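Local coordinates for protein endo-xylogalacturonan hydrolase A (Aspergillus tubingensis, PDB 4C2L) that hydrolyses the xylose-substituted galacturonan backbone of xylogalacturonan, a component of the hairy regions of pectin, as a secreted family 28 glycoside hydrolase, at residues Y57-L62 with K79-T84; D85-R90 with S131-L136; D119-F124 with Q151-N156; Q73-L78 with R105-S110. All coordinates share one frame; numbering follows the deposited sequence.

Interaction 1 (Y57-L62 with K79-T84); sequences YLNSVL and KFASDT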
loop_
_atom_site.group_PDB
_atom_site.type_symbol
_atom_site.label_atom_id
_atom_site.label_comp_id
_atom_site.label_asym_id
_atom_site.label_seq_id
_atom_site.Cartn_x
_atom_site.Cartn_y
_atom_site.Cartn_z
ATOM N N TYR A 57 16.245 19.709 -5.474
ATOM C CA TYR A 57 15.897 19.822 -4.070
ATOM C C TYR A 57 14.489 20.342 -4.011
ATOM O O TYR A 57 14.210 21.433 -4.490
ATOM C CB TYR A 57 16.866 20.773 -3.339
ATOM C CG TYR A 57 18.250 20.204 -3.374
ATOM C CD1 TYR A 57 18.617 19.183 -2.491
ATOM C CD2 TYR A 57 19.171 20.635 -4.327
ATOM C CE1 TYR A 57 19.889 18.633 -2.529
ATOM C CE2 TYR A 57 20.448 20.080 -4.390
ATOM C CZ TYR A 57 20.794 19.088 -3.485
ATOM O OH TYR A 57 22.048 18.520 -3.539
ATOM N N LEU A 58 13.591 19.532 -3.464
ATOM C CA LEU A 58 12.189 19.887 -3.459
ATOM C C LEU A 58 11.831 20.221 -2.026
ATOM O O LEU A 58 11.733 19.335 -1.182
ATOM C CB LEU A 58 11.350 18.711 -3.981
ATOM C CG LEU A 58 11.364 18.464 -5.507
ATOM C CD1 LEU A 58 12.738 18.215 -6.070
ATOM C CD2 LEU A 58 10.478 17.266 -5.813
ATOM N N ASN A 59 11.647 21.500 -1.737
ATOM C CA ASN A 59 11.485 21.918 -0.343
ATOM C C ASN A 59 10.043 22.305 0.002
ATOM O O ASN A 59 9.771 22.919 1.054
ATOM C CB ASN A 59 12.436 23.074 -0.041
ATOM C CG ASN A 59 13.889 22.683 -0.186
ATOM O OD1 ASN A 59 14.221 21.497 -0.228
ATOM N ND2 ASN A 59 14.770 23.687 -0.280
ATOM N N SER A 60 9.128 21.907 -0.877
ATOM C CA SER A 60 7.706 22.180 -0.712
ATOM C C SER A 60 6.914 21.170 -1.518
ATOM O O SER A 60 7.506 20.364 -2.257
ATOM C CB SER A 60 7.404 23.599 -1.195
ATOM O OG SER A 60 7.781 23.758 -2.550
ATOM N N VAL A 61 5.586 21.203 -1.392
ATOM C CA VAL A 61 4.730 20.289 -2.164
ATOM C C VAL A 61 4.955 20.494 -3.660
ATOM O O VAL A 61 4.957 21.639 -4.123
ATOM C CB VAL A 61 3.247 20.552 -1.861
ATOM C CG1 VAL A 61 2.355 19.730 -2.796
ATOM C CG2 VAL A 61 2.953 20.249 -0.393
ATOM N N LEU A 62 5.149 19.404 -4.398
ATOM C CA LEU A 62 5.253 19.460 -5.861
ATOM C C LEU A 62 3.908 19.082 -6.451
ATOM O O LEU A 62 3.469 17.939 -6.338
ATOM C CB LEU A 62 6.316 18.478 -6.373
ATOM C CG LEU A 62 6.451 18.355 -7.892
ATOM C CD1 LEU A 62 6.743 19.704 -8.529
ATOM C CD2 LEU A 62 7.555 17.357 -8.233
ATOM N N LYS A 79 15.149 15.130 -4.362
ATOM C CA LYS A 79 15.320 14.955 -2.943
ATOM C C LYS A 79 14.443 15.939 -2.188
ATOM O O LYS A 79 14.671 17.147 -2.255
ATOM C CB LYS A 79 16.783 15.140 -2.543
ATOM C CG LYS A 79 16.963 14.914 -1.043
ATOM C CD LYS A 79 18.411 14.851 -0.641
ATOM C CE LYS A 79 18.534 14.361 0.791
ATOM N NZ LYS A 79 19.949 14.540 1.225
ATOM N N PHE A 80 13.438 15.413 -1.487
ATOM C CA PHE A 80 12.596 16.265 -0.633
ATOM C C PHE A 80 13.289 16.703 0.642
ATOM O O PHE A 80 14.080 15.960 1.220
ATOM C CB PHE A 80 11.304 15.543 -0.267
ATOM C CG PHE A 80 10.283 15.602 -1.340
ATOM C CD1 PHE A 80 9.481 16.738 -1.488
ATOM C CD2 PHE A 80 10.109 14.529 -2.225
ATOM C CE1 PHE A 80 8.526 16.795 -2.496
ATOM C CE2 PHE A 80 9.152 14.596 -3.232
ATOM C CZ PHE A 80 8.363 15.723 -3.361
ATOM N N ALA A 81 12.980 17.925 1.081
ATOM C CA ALA A 81 13.412 18.393 2.395
ATOM C C ALA A 81 12.727 17.595 3.491
ATOM O O ALA A 81 11.564 17.230 3.348
ATOM C CB ALA A 81 13.062 19.860 2.559
ATOM N N SER A 82 13.442 17.334 4.584
ATOM C CA SER A 82 12.823 16.695 5.756
ATOM C C SER A 82 11.856 17.648 6.465
ATOM O O SER A 82 10.822 17.218 6.971
ATOM C CB SER A 82 13.903 16.211 6.722
ATOM O OG SER A 82 14.678 17.326 7.159
ATOM N N ASP A 83 12.222 18.934 6.498
ATOM C CA ASP A 83 11.471 20.043 7.146
ATOM C C ASP A 83 10.173 19.591 7.823
ATOM O O ASP A 83 9.078 19.758 7.278
ATOM C CB ASP A 83 11.203 21.118 6.087
ATOM C CG ASP A 83 10.781 22.467 6.672
ATOM O OD1 ASP A 83 10.370 22.560 7.856
ATOM O OD2 ASP A 83 10.835 23.456 5.899
ATOM N N THR A 84 10.284 19.014 9.020
ATOM C CA THR A 84 9.087 18.447 9.652
ATOM C C THR A 84 7.996 19.482 9.980
ATOM O O THR A 84 6.824 19.146 9.951
ATOM C CB THR A 84 9.419 17.584 10.891
ATOM O OG1 THR A 84 10.186 18.352 11.825
ATOM C CG2 THR A 84 10.209 16.359 10.463
HETATM O O HOH W 1 15.736 19.154 -0.428
HETATM O O HOH W 2 11.468 23.003 3.349
#

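Interaction 2 (D85-R90 with S131-L136); sequences DYWSGR and SRPTLL. With SO4 (sulfate ion), chain F.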
loop_
_atom_site.group_PDB
_atom_site.type_symbol
_atom_site.label_atom_id
_atom_site.label_comp_id
_atom_site.label_asym_id
_atom_site.label_seq_id
_atom_site.Cartn_x
_atom_site.Cartn_y
_atom_site.Cartn_z
ATOM N N ASP A 85 8.385 20.724 10.288
ATOM C CA ASP A 85 7.404 21.776 10.542
ATOM C C ASP A 85 6.605 22.055 9.273
ATOM O O ASP A 85 5.387 22.264 9.326
ATOM C CB ASP A 85 8.088 23.084 10.976
ATOM C CG ASP A 85 8.548 23.077 12.433
ATOM O OD1 ASP A 85 8.260 22.125 13.186
ATOM O OD2 ASP A 85 9.210 24.062 12.826
ATOM N N TYR A 86 7.289 22.087 8.130
ATOM C CA TYR A 86 6.589 22.353 6.871
ATOM C C TYR A 86 5.596 21.230 6.527
ATOM O O TYR A 86 4.435 21.483 6.170
ATOM C CB TYR A 86 7.578 22.568 5.715
ATOM C CG TYR A 86 6.865 22.711 4.397
ATOM C CD1 TYR A 86 6.346 23.955 3.990
ATOM C CD2 TYR A 86 6.645 21.589 3.565
ATOM C CE1 TYR A 86 5.659 24.078 2.789
ATOM C CE2 TYR A 86 5.960 21.710 2.375
ATOM C CZ TYR A 86 5.475 22.945 1.983
ATOM O OH TYR A 86 4.804 23.051 0.792
ATOM N N TRP A 87 6.057 19.989 6.624
ATOM C CA TRP A 87 5.247 18.845 6.201
ATOM C C TRP A 87 4.148 18.490 7.153
ATOM O O TRP A 87 3.233 17.738 6.793
ATOM C CB TRP A 87 6.153 17.625 5.982
ATOM C CG TRP A 87 7.034 17.826 4.789
ATOM C CD1 TRP A 87 8.423 17.957 4.751
ATOM C CD2 TRP A 87 6.596 17.970 3.403
ATOM N NE1 TRP A 87 8.855 18.156 3.456
ATOM C CE2 TRP A 87 7.810 18.172 2.602
ATOM C CE3 TRP A 87 5.363 17.952 2.765
ATOM C CZ2 TRP A 87 7.762 18.340 1.222
ATOM C CZ3 TRP A 87 5.329 18.110 1.370
ATOM C CH2 TRP A 87 6.502 18.304 0.623
ATOM N N SER A 88 4.209 19.030 8.366
ATOM C CA SER A 88 3.225 18.708 9.406
ATOM C C SER A 88 1.770 18.847 8.917
ATOM O O SER A 88 1.346 19.932 8.514
ATOM C CB SER A 88 3.445 19.615 10.630
ATOM O OG SER A 88 2.575 19.223 11.672
ATOM N N GLY A 89 1.022 17.748 8.964
ATOM C CA GLY A 89 -0.386 17.733 8.576
ATOM C C GLY A 89 -0.681 17.875 7.088
ATOM O O GLY A 89 -1.850 17.982 6.694
ATOM N N ARG A 90 0.354 17.901 6.255
ATOM C CA ARG A 90 0.147 18.035 4.823
ATOM C C ARG A 90 -0.272 16.713 4.193
ATOM O O ARG A 90 0.159 15.643 4.620
ATOM C CB ARG A 90 1.397 18.595 4.133
ATOM C CG ARG A 90 1.668 20.042 4.531
ATOM C CD ARG A 90 2.595 20.729 3.535
ATOM N NE ARG A 90 2.775 22.136 3.904
ATOM C CZ ARG A 90 1.915 23.115 3.601
ATOM N NH1 ARG A 90 0.795 22.867 2.915
ATOM N NH2 ARG A 90 2.181 24.351 4.009
ATOM N N SER A 131 1.532 14.287 12.049
ATOM C CA SER A 131 0.815 13.850 10.863
ATOM C C SER A 131 1.714 14.076 9.645
ATOM O O SER A 131 2.200 15.189 9.419
ATOM C CB SER A 131 -0.485 14.664 10.722
ATOM O OG SER A 131 -1.201 14.305 9.563
ATOM N N ARG A 132 1.950 12.994 8.901
ATOM C CA ARG A 132 2.923 12.989 7.792
ATOM C C ARG A 132 2.253 12.862 6.423
ATOM O O ARG A 132 1.229 12.181 6.285
ATOM C CB ARG A 132 3.898 11.817 7.957
ATOM C CG ARG A 132 4.705 11.859 9.244
ATOM C CD ARG A 132 5.293 10.492 9.530
ATOM N NE ARG A 132 4.256 9.609 10.083
ATOM C CZ ARG A 132 4.333 8.285 10.122
ATOM N NH1 ARG A 132 5.377 7.653 9.593
ATOM N NH2 ARG A 132 3.352 7.583 10.692
ATOM N N PRO A 133 2.859 13.471 5.389
ATOM C CA PRO A 133 2.295 13.402 4.043
ATOM C C PRO A 133 2.586 12.077 3.330
ATOM O O PRO A 133 3.555 11.398 3.662
ATOM C CB PRO A 133 3.033 14.527 3.304
ATOM C CG PRO A 133 4.370 14.586 3.997
ATOM C CD PRO A 133 4.063 14.325 5.449
ATOM N N THR A 134 1.765 11.766 2.333
ATOM C CA THR A 134 2.008 10.670 1.377
ATOM C C THR A 134 2.960 11.145 0.304
ATOM O O THR A 134 2.859 12.292 -0.150
ATOM C CB THR A 134 0.663 10.276 0.756
ATOM O OG1 THR A 134 -0.130 9.740 1.817
ATOM C CG2 THR A 134 0.813 9.256 -0.416
ATOM N N LEU A 135 3.885 10.273 -0.105
ATOM C CA LEU A 135 4.918 10.679 -1.064
ATOM C C LEU A 135 4.338 10.968 -2.460
ATOM O O LEU A 135 4.616 12.043 -3.026
ATOM C CB LEU A 135 6.021 9.603 -1.138
ATOM C CG LEU A 135 7.090 9.857 -2.193
ATOM C CD1 LEU A 135 7.905 11.091 -1.809
ATOM C CD2 LEU A 135 7.981 8.627 -2.283
ATOM N N LEU A 136 3.564 10.023 -3.021
ATOM C CA LEU A 136 2.916 10.208 -4.328
ATOM C C LEU A 136 1.418 10.005 -4.126
ATOM O O LEU A 136 0.948 8.882 -3.864
ATOM C CB LEU A 136 3.456 9.204 -5.359
ATOM C CG LEU A 136 2.852 9.314 -6.768
ATOM C CD1 LEU A 136 3.010 10.727 -7.346
ATOM C CD2 LEU A 136 3.539 8.303 -7.670
HETATM S S SO4 F . -1.796 20.581 2.528
HETATM O O1 SO4 F . -1.754 20.942 3.968
HETATM O O2 SO4 F . -2.601 21.612 1.833
HETATM O O3 SO4 F . -2.430 19.251 2.405
HETATM O O4 SO4 F . -0.426 20.570 1.958
HETATM O O HOH W 3 1.243 17.106 12.634
HETATM O O HOH W 4 -0.958 14.560 6.923
#

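Interaction 3 (D119-F124 with Q151-N156); sequences DAWDLF and QKNPPN. With SO4 (sulfate ion), chain G.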
loop_
_atom_site.group_PDB
_atom_site.type_symbol
_atom_site.label_atom_id
_atom_site.label_comp_id
_atom_site.label_asym_id
_atom_site.label_seq_id
_atom_site.Cartn_x
_atom_site.Cartn_y
_atom_site.Cartn_z
ATOM N N ASP A 119 13.713 12.002 9.653
ATOM C CA ASP A 119 13.300 12.930 10.701
ATOM C C ASP A 119 11.835 12.717 11.085
ATOM O O ASP A 119 11.488 12.772 12.268
ATOM C CB ASP A 119 13.531 14.380 10.278
ATOM C CG ASP A 119 14.999 14.765 10.266
ATOM O OD1 ASP A 119 15.867 13.946 10.644
ATOM O OD2 ASP A 119 15.282 15.906 9.852
ATOM N N ALA A 120 10.992 12.477 10.084
ATOM C CA ALA A 120 9.575 12.218 10.318
ATOM C C ALA A 120 9.397 10.948 11.137
ATOM O O ALA A 120 8.566 10.909 12.049
ATOM C CB ALA A 120 8.816 12.127 8.999
ATOM N N TRP A 121 10.167 9.900 10.831
ATOM C CA TRP A 121 10.004 8.660 11.605
ATOM C C TRP A 121 10.406 8.846 13.037
ATOM O O TRP A 121 9.781 8.305 13.939
ATOM C CB TRP A 121 10.804 7.507 11.013
ATOM C CG TRP A 121 10.524 7.256 9.565
ATOM C CD1 TRP A 121 9.326 7.458 8.872
ATOM C CD2 TRP A 121 11.465 6.731 8.572
ATOM N NE1 TRP A 121 9.477 7.113 7.544
ATOM C CE2 TRP A 121 10.736 6.659 7.310
ATOM C CE3 TRP A 121 12.813 6.339 8.606
ATOM C CZ2 TRP A 121 11.341 6.214 6.130
ATOM C CZ3 TRP A 121 13.404 5.879 7.422
ATOM C CH2 TRP A 121 12.689 5.813 6.214
ATOM N N ASP A 122 11.465 9.614 13.262
ATOM C CA ASP A 122 11.946 9.840 14.623
ATOM C C ASP A 122 10.995 10.729 15.411
ATOM O O ASP A 122 10.738 10.475 16.593
ATOM C CB ASP A 122 13.356 10.435 14.596
ATOM C CG ASP A 122 14.401 9.443 14.086
ATOM O OD1 ASP A 122 14.303 8.233 14.339
ATOM O OD2 ASP A 122 15.357 9.897 13.459
ATOM N N LEU A 123 10.449 11.752 14.755
ATOM C CA LEU A 123 9.451 12.616 15.389
ATOM C C LEU A 123 8.180 11.835 15.718
ATOM O O LEU A 123 7.676 11.901 16.833
ATOM C CB LEU A 123 9.128 13.820 14.508
ATOM C CG LEU A 123 8.133 14.845 15.056
ATOM C CD1 LEU A 123 8.532 15.325 16.449
ATOM C CD2 LEU A 123 8.058 16.026 14.093
ATOM N N PHE A 124 7.681 11.075 14.748
ATOM C CA PHE A 124 6.485 10.270 14.986
ATOM C C PHE A 124 6.691 9.273 16.141
ATOM O O PHE A 124 5.772 9.005 16.902
ATOM C CB PHE A 124 6.108 9.518 13.721
ATOM C CG PHE A 124 4.872 8.694 13.872
ATOM C CD1 PHE A 124 3.634 9.319 13.937
ATOM C CD2 PHE A 124 4.944 7.306 13.986
ATOM C CE1 PHE A 124 2.476 8.574 14.081
ATOM C CE2 PHE A 124 3.787 6.557 14.140
ATOM C CZ PHE A 124 2.553 7.200 14.194
ATOM N N GLN A 151 11.544 4.730 -5.191
ATOM C CA GLN A 151 11.054 5.621 -4.149
ATOM C C GLN A 151 11.765 5.232 -2.873
ATOM O O GLN A 151 11.713 4.068 -2.458
ATOM C CB GLN A 151 9.538 5.479 -3.985
ATOM C CG GLN A 151 8.752 5.968 -5.198
ATOM C CD GLN A 151 7.275 5.627 -5.079
ATOM O OE1 GLN A 151 6.912 4.648 -4.436
ATOM N NE2 GLN A 151 6.425 6.420 -5.698
ATOM N N LYS A 152 12.422 6.209 -2.248
ATOM C CA LYS A 152 13.310 5.980 -1.111
ATOM C C LYS A 152 12.831 6.756 0.119
ATOM O O LYS A 152 12.575 7.956 0.026
ATOM C CB LYS A 152 14.715 6.476 -1.494
ATOM C CG LYS A 152 15.739 6.409 -0.376
ATOM C CD LYS A 152 17.065 6.970 -0.882
ATOM C CE LYS A 152 18.055 7.121 0.261
ATOM N NZ LYS A 152 19.359 7.592 -0.302
ATOM N N ASN A 153 12.685 6.056 1.242
ATOM C CA ASN A 153 12.461 6.677 2.554
ATOM C C ASN A 153 11.330 7.717 2.600
ATOM O O ASN A 153 11.545 8.870 2.982
ATOM C CB ASN A 153 13.774 7.256 3.100
ATOM C CG ASN A 153 14.858 6.205 3.249
ATOM O OD1 ASN A 153 14.558 5.010 3.391
ATOM N ND2 ASN A 153 16.135 6.639 3.236
ATOM N N PRO A 154 10.109 7.307 2.234
ATOM C CA PRO A 154 8.963 8.215 2.405
ATOM C C PRO A 154 8.710 8.444 3.893
ATOM O O PRO A 154 8.921 7.539 4.700
ATOM C CB PRO A 154 7.803 7.407 1.824
ATOM C CG PRO A 154 8.195 5.976 2.073
ATOM C CD PRO A 154 9.687 5.974 1.782
ATOM N N PRO A 155 8.262 9.652 4.272
ATOM C CA PRO A 155 7.914 9.891 5.678
ATOM C C PRO A 155 6.791 8.953 6.150
ATOM O O PRO A 155 6.729 8.595 7.326
ATOM C CB PRO A 155 7.375 11.327 5.676
ATOM C CG PRO A 155 7.869 11.952 4.432
ATOM C CD PRO A 155 8.214 10.872 3.435
ATOM N N ASN A 156 5.936 8.533 5.227
ATOM C CA ASN A 156 4.703 7.804 5.584
ATOM C C ASN A 156 4.369 6.957 4.340
ATOM O O ASN A 156 5.235 6.255 3.827
ATOM C CB ASN A 156 3.622 8.865 5.906
ATOM C CG ASN A 156 2.452 8.365 6.790
ATOM O OD1 ASN A 156 1.758 9.201 7.389
ATOM N ND2 ASN A 156 2.174 7.075 6.812
HETATM S S SO4 G . 20.839 4.377 -0.456
HETATM O O1 SO4 G . 19.987 3.176 -0.292
HETATM O O2 SO4 G . 20.386 5.229 -1.583
HETATM O O3 SO4 G . 22.222 3.946 -0.733
HETATM O O4 SO4 G . 20.793 5.153 0.806
#

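Interaction 4 (Q73-L78 with R105-S110); sequences QVEGLL and RSLTGS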
loop_
_atom_site.group_PDB
_atom_site.type_symbol
_atom_site.label_atom_id
_atom_site.label_comp_id
_atom_site.label_asym_id
_atom_site.label_seq_id
_atom_site.Cartn_x
_atom_site.Cartn_y
_atom_site.Cartn_z
ATOM N N GLN A 73 10.062 12.653 -17.201
ATOM C CA GLN A 73 11.159 11.675 -17.194
ATOM C C GLN A 73 12.135 11.994 -16.079
ATOM O O GLN A 73 12.897 12.968 -16.133
ATOM C CB GLN A 73 11.845 11.616 -18.566
ATOM C CG GLN A 73 10.837 11.381 -19.682
ATOM C CD GLN A 73 11.452 11.361 -21.072
ATOM O OE1 GLN A 73 12.669 11.564 -21.241
ATOM N NE2 GLN A 73 10.608 11.140 -22.078
ATOM N N VAL A 74 12.094 11.173 -15.041
ATOM C CA VAL A 74 12.946 11.378 -13.880
ATOM C C VAL A 74 14.143 10.453 -14.027
ATOM O O VAL A 74 14.009 9.234 -13.849
ATOM C CB VAL A 74 12.183 11.075 -12.573
ATOM C CG1 VAL A 74 13.045 11.395 -11.352
ATOM C CG2 VAL A 74 10.848 11.833 -12.539
ATOM N N GLU A 75 15.303 11.010 -14.388
ATOM C CA GLU A 75 16.523 10.188 -14.484
ATOM C C GLU A 75 17.523 10.516 -13.386
ATOM O O GLU A 75 18.475 9.771 -13.158
ATOM C CB GLU A 75 17.177 10.318 -15.871
ATOM C CG GLU A 75 16.190 10.268 -17.029
ATOM C CD GLU A 75 15.392 8.968 -17.089
ATOM O OE1 GLU A 75 15.786 7.983 -16.443
ATOM O OE2 GLU A 75 14.375 8.937 -17.791
ATOM N N GLY A 76 17.286 11.623 -12.685
ATOM C CA GLY A 76 18.146 12.033 -11.589
ATOM C C GLY A 76 17.485 11.814 -10.245
ATOM O O GLY A 76 16.544 11.018 -10.112
ATOM N N LEU A 77 17.974 12.550 -9.255
ATOM C CA LEU A 77 17.502 12.448 -7.882
ATOM C C LEU A 77 16.597 13.635 -7.568
ATOM O O LEU A 77 16.986 14.779 -7.793
ATOM C CB LEU A 77 18.706 12.467 -6.930
ATOM C CG LEU A 77 18.403 12.526 -5.411
ATOM C CD1 LEU A 77 17.503 11.358 -4.987
ATOM C CD2 LEU A 77 19.698 12.550 -4.613
ATOM N N LEU A 78 15.379 13.358 -7.104
ATOM C CA LEU A 78 14.505 14.408 -6.571
ATOM C C LEU A 78 14.516 14.206 -5.080
ATOM O O LEU A 78 13.988 13.203 -4.583
ATOM C CB LEU A 78 13.065 14.266 -7.092
ATOM C CG LEU A 78 12.847 14.176 -8.608
ATOM C CD1 LEU A 78 11.373 14.232 -8.982
ATOM C CD2 LEU A 78 13.601 15.273 -9.326
ATOM N N ARG A 105 8.024 8.711 -14.939
ATOM C CA ARG A 105 8.813 7.506 -15.209
ATOM C C ARG A 105 10.289 7.753 -15.291
ATOM O O ARG A 105 10.717 8.851 -15.613
ATOM C CB ARG A 105 8.312 6.864 -16.494
ATOM C CG ARG A 105 8.354 7.771 -17.716
ATOM C CD ARG A 105 7.777 7.006 -18.902
ATOM N NE ARG A 105 7.846 7.782 -20.125
ATOM C CZ ARG A 105 7.741 7.250 -21.337
ATOM N NH1 ARG A 105 7.590 5.931 -21.471
ATOM N NH2 ARG A 105 7.802 8.030 -22.401
ATOM N N SER A 106 11.074 6.730 -14.981
ATOM C CA SER A 106 12.492 6.773 -15.275
ATOM C C SER A 106 12.718 5.847 -16.455
ATOM O O SER A 106 12.400 4.660 -16.377
ATOM C CB SER A 106 13.343 6.328 -14.084
ATOM O OG SER A 106 14.717 6.318 -14.466
ATOM N N LEU A 107 13.198 6.401 -17.561
ATOM C CA LEU A 107 13.450 5.588 -18.756
ATOM C C LEU A 107 14.831 4.936 -18.710
ATOM O O LEU A 107 15.072 3.940 -19.392
ATOM C CB LEU A 107 13.229 6.398 -20.042
ATOM C CG LEU A 107 11.773 6.745 -20.390
ATOM C CD1 LEU A 107 11.692 7.615 -21.644
ATOM C CD2 LEU A 107 10.928 5.475 -20.553
ATOM N N THR A 108 15.732 5.475 -17.895
ATOM C CA THR A 108 17.047 4.848 -17.715
ATOM C C THR A 108 17.045 3.845 -16.582
ATOM O O THR A 108 17.899 2.946 -16.529
ATOM C CB THR A 108 18.163 5.875 -17.428
ATOM O OG1 THR A 108 17.913 6.500 -16.158
ATOM C CG2 THR A 108 18.239 6.929 -18.532
ATOM N N GLY A 109 16.108 4.018 -15.650
ATOM C CA GLY A 109 16.094 3.261 -14.403
ATOM C C GLY A 109 16.906 3.882 -13.274
ATOM O O GLY A 109 16.994 3.303 -12.190
ATOM N N SER A 110 17.515 5.044 -13.516
ATOM C CA SER A 110 18.376 5.680 -12.523
ATOM C C SER A 110 17.632 6.683 -11.649
ATOM O O SER A 110 18.186 7.164 -10.660
ATOM C CB SER A 110 19.576 6.358 -13.195
ATOM O OG SER A 110 20.282 5.422 -13.990
#

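Interaction 1 (Y57-L62 with K79-T84)
Leu58 lays its CD2 methyl over one face of the Phe80 ring, a CH-pi contact with CD2 4.0 Å from the ring centroid and displaced toward the rim, nearest CZ. The CB of Leu58 meets the same ring at CD1 and CE1, while the carbonyl O of Ser60 lies in the ring plane at its edge, 3.7 Å from CE1. The backbones pair in parallel: Leu58 N donates to Lys79 O (2.9 Å, nearly straight at 172°), and Ala81 N returns the bond to Leu58 O. The pairing joins successive coils of the right-handed parallel beta-helix of family 28, whose equivalent strands stack in register; Leu58 and Phe80 lie on one face of the sheet, Tyr57 and Lys79 on the other. With CG beside the backbone N (chi1 -63°), the Asn59 amide folds back where the strands end, so that OD1 lies 3.4 Å from Ala81 CB. A water donates to both Asn59 OD1 and Lys79 O, and a second joins Asn59 O to Asp83 OD2 (2.7 Å to the carboxylate). Further out, Ser27 O takes the Asn59 amide nitrogen, Asp30 holds Ser60 OG, and Val32 of helix 32-42 packs on Leu58.

Interaction 2 (D85-R90 with S131-L136)
Trp87 sets its indole against Pro133, the two side chains crossing at about a right angle. With CG beside the backbone N (chi1 -69°), the indole swings so that Trp87 CE3 reaches Pro133 CG at 3.7 Å; Trp87 CB touches the same proline, while NE1 points elsewhere and donates to Ala81 O. Ser88, just past the end of helix 84-87, is joined through its OG and a water to Ser131 N. Gly89 then gives the direct bond, N to Ser131 O at 2.9 Å; the CB of Ser131 rests against the glycine CA. Arg90 completes a type II turn by donating its N to Trp87 O, and its own O lies 3.1 Å from Pro133 CA. A second water, 2.8 Å from Arg90 O, also reaches Ser131 OG. The arginine chain, extended from CG to NE, runs away from Pro133 over one face of the Tyr86 ring, and NH1 donates to a sulfate, probably from the crystallisation liquor, which Thr91 N also binds. The arrangement belongs to a connecting loop of the parallel beta-helix, a short helix and turn set against the chain entering strand 134-139.

Interaction 3 (D119-F124 with Q151-N156)
Trp121 NE1 lies between two carbonyl oxygens: its bond to Pro154 O, at 2.9 Å, is weak because the N-H points well off the line (130°), and Pro155 O is 3.1 Å away. Pro155 O accepts from Arg132 NH1. Both oxygens meet the ring at its edge, Pro155 O lying in its plane and also 3.2 Å from CD1. At the far end of the indole CH2 meets Asn153, 3.6 Å from its CB and 3.5 Å from OD1; ring and amide planes stand nearly perpendicular, 84° apart, and OD1 also accepts from Asn178 N. The tryptophan reaches along this turn because CG sits beside its backbone N (chi1 -54°). Helix 118-126 thus packs against the loop of the parallel beta-helix in which the chain leaves strand 142-152 and turns toward strand 159-162. One helical position earlier, the methyl of Ala120 packs on Pro155 CB at 3.7 Å. On the strand, the fully extended Lys152 points its NZ at two oxygens of a sulfate, probably from the crystallisation liquor and also held by Arg150. Past the prolines, the Asn156 side chain lies about 7 Å from that of Asp210, the proton donor by similarity, and its ND2 donates to Asn187 O.

Interaction 4 (Q73-L78 with R105-S110)
Glu75 puts its carboxylate into the loop after strand 102-105, where four hydrogen bonds grip it. Glu75 OE1 takes three: from Thr108 OG1 at 2.6 Å, from Ser106 OG at 2.8 Å and from Thr108 N. The threonine hydroxyl arrives on the anti side, tilted 32° out of the carboxylate plane; Ser106 OG meets OE1 from one side of that plane and Thr108 N from the other, both well out of it. Glu75 OE2 accepts Leu107 N at 2.8 Å through its syn lone pair. A bend (chi2 -60°) turns the acid onto the loop, and so many donors would be expected to favour its ionised form. Thr108 OG1 also accepts Ser110 N at 3.0 Å, forming an ST turn, and Ser106 OG takes a bond from Gly111 N and a weak one from Gly109 N. Ahead of the loop Val74 N donates to Arg105 O at 2.8 Å, as in parallel strands. Gln73 and Arg105 share one face of the sheet, and Asp71 bonds Gln73 NE2 and forms a salt bridge with Arg105 NE. Leu107 lies alongside both, its CD1 3.7 Å from Gln73 NE2 and its CD2 over one face of the Arg105 guanidinium, toward its rim. Strand 70-74 lies between strands 47-50 and 102-105, with Val74 packed on Phe50 and Gly76 bonded to Val112 as the chain passes into strand 77-80.

In the fold
All four contacts lie toward the N-terminal end of the right-handed parallel beta-helix, on successive coils. Interactions 1 and 4 share strand 77-80 and alternate along the chain, and their centres are 18 Å apart; Leu58 of one touches Leu78 of the other. Interactions 1 and 2 follow in series, their centres 10 Å apart, joined where strand 77-80 passes into helix 84-87. Interactions 2 and 3, whose centres are also 10 Å apart, alternate along the chain, and Arg132 bridges them with a cation-pi contact to Phe124. Interaction 3 touches interaction 1 through Ser82 and Asp119. Interaction 4 touches neither 2 nor 3. Interactions 2 and 3 approach the probable catalytic Asp210, whose side chain is about 8 Å from that of Arg132.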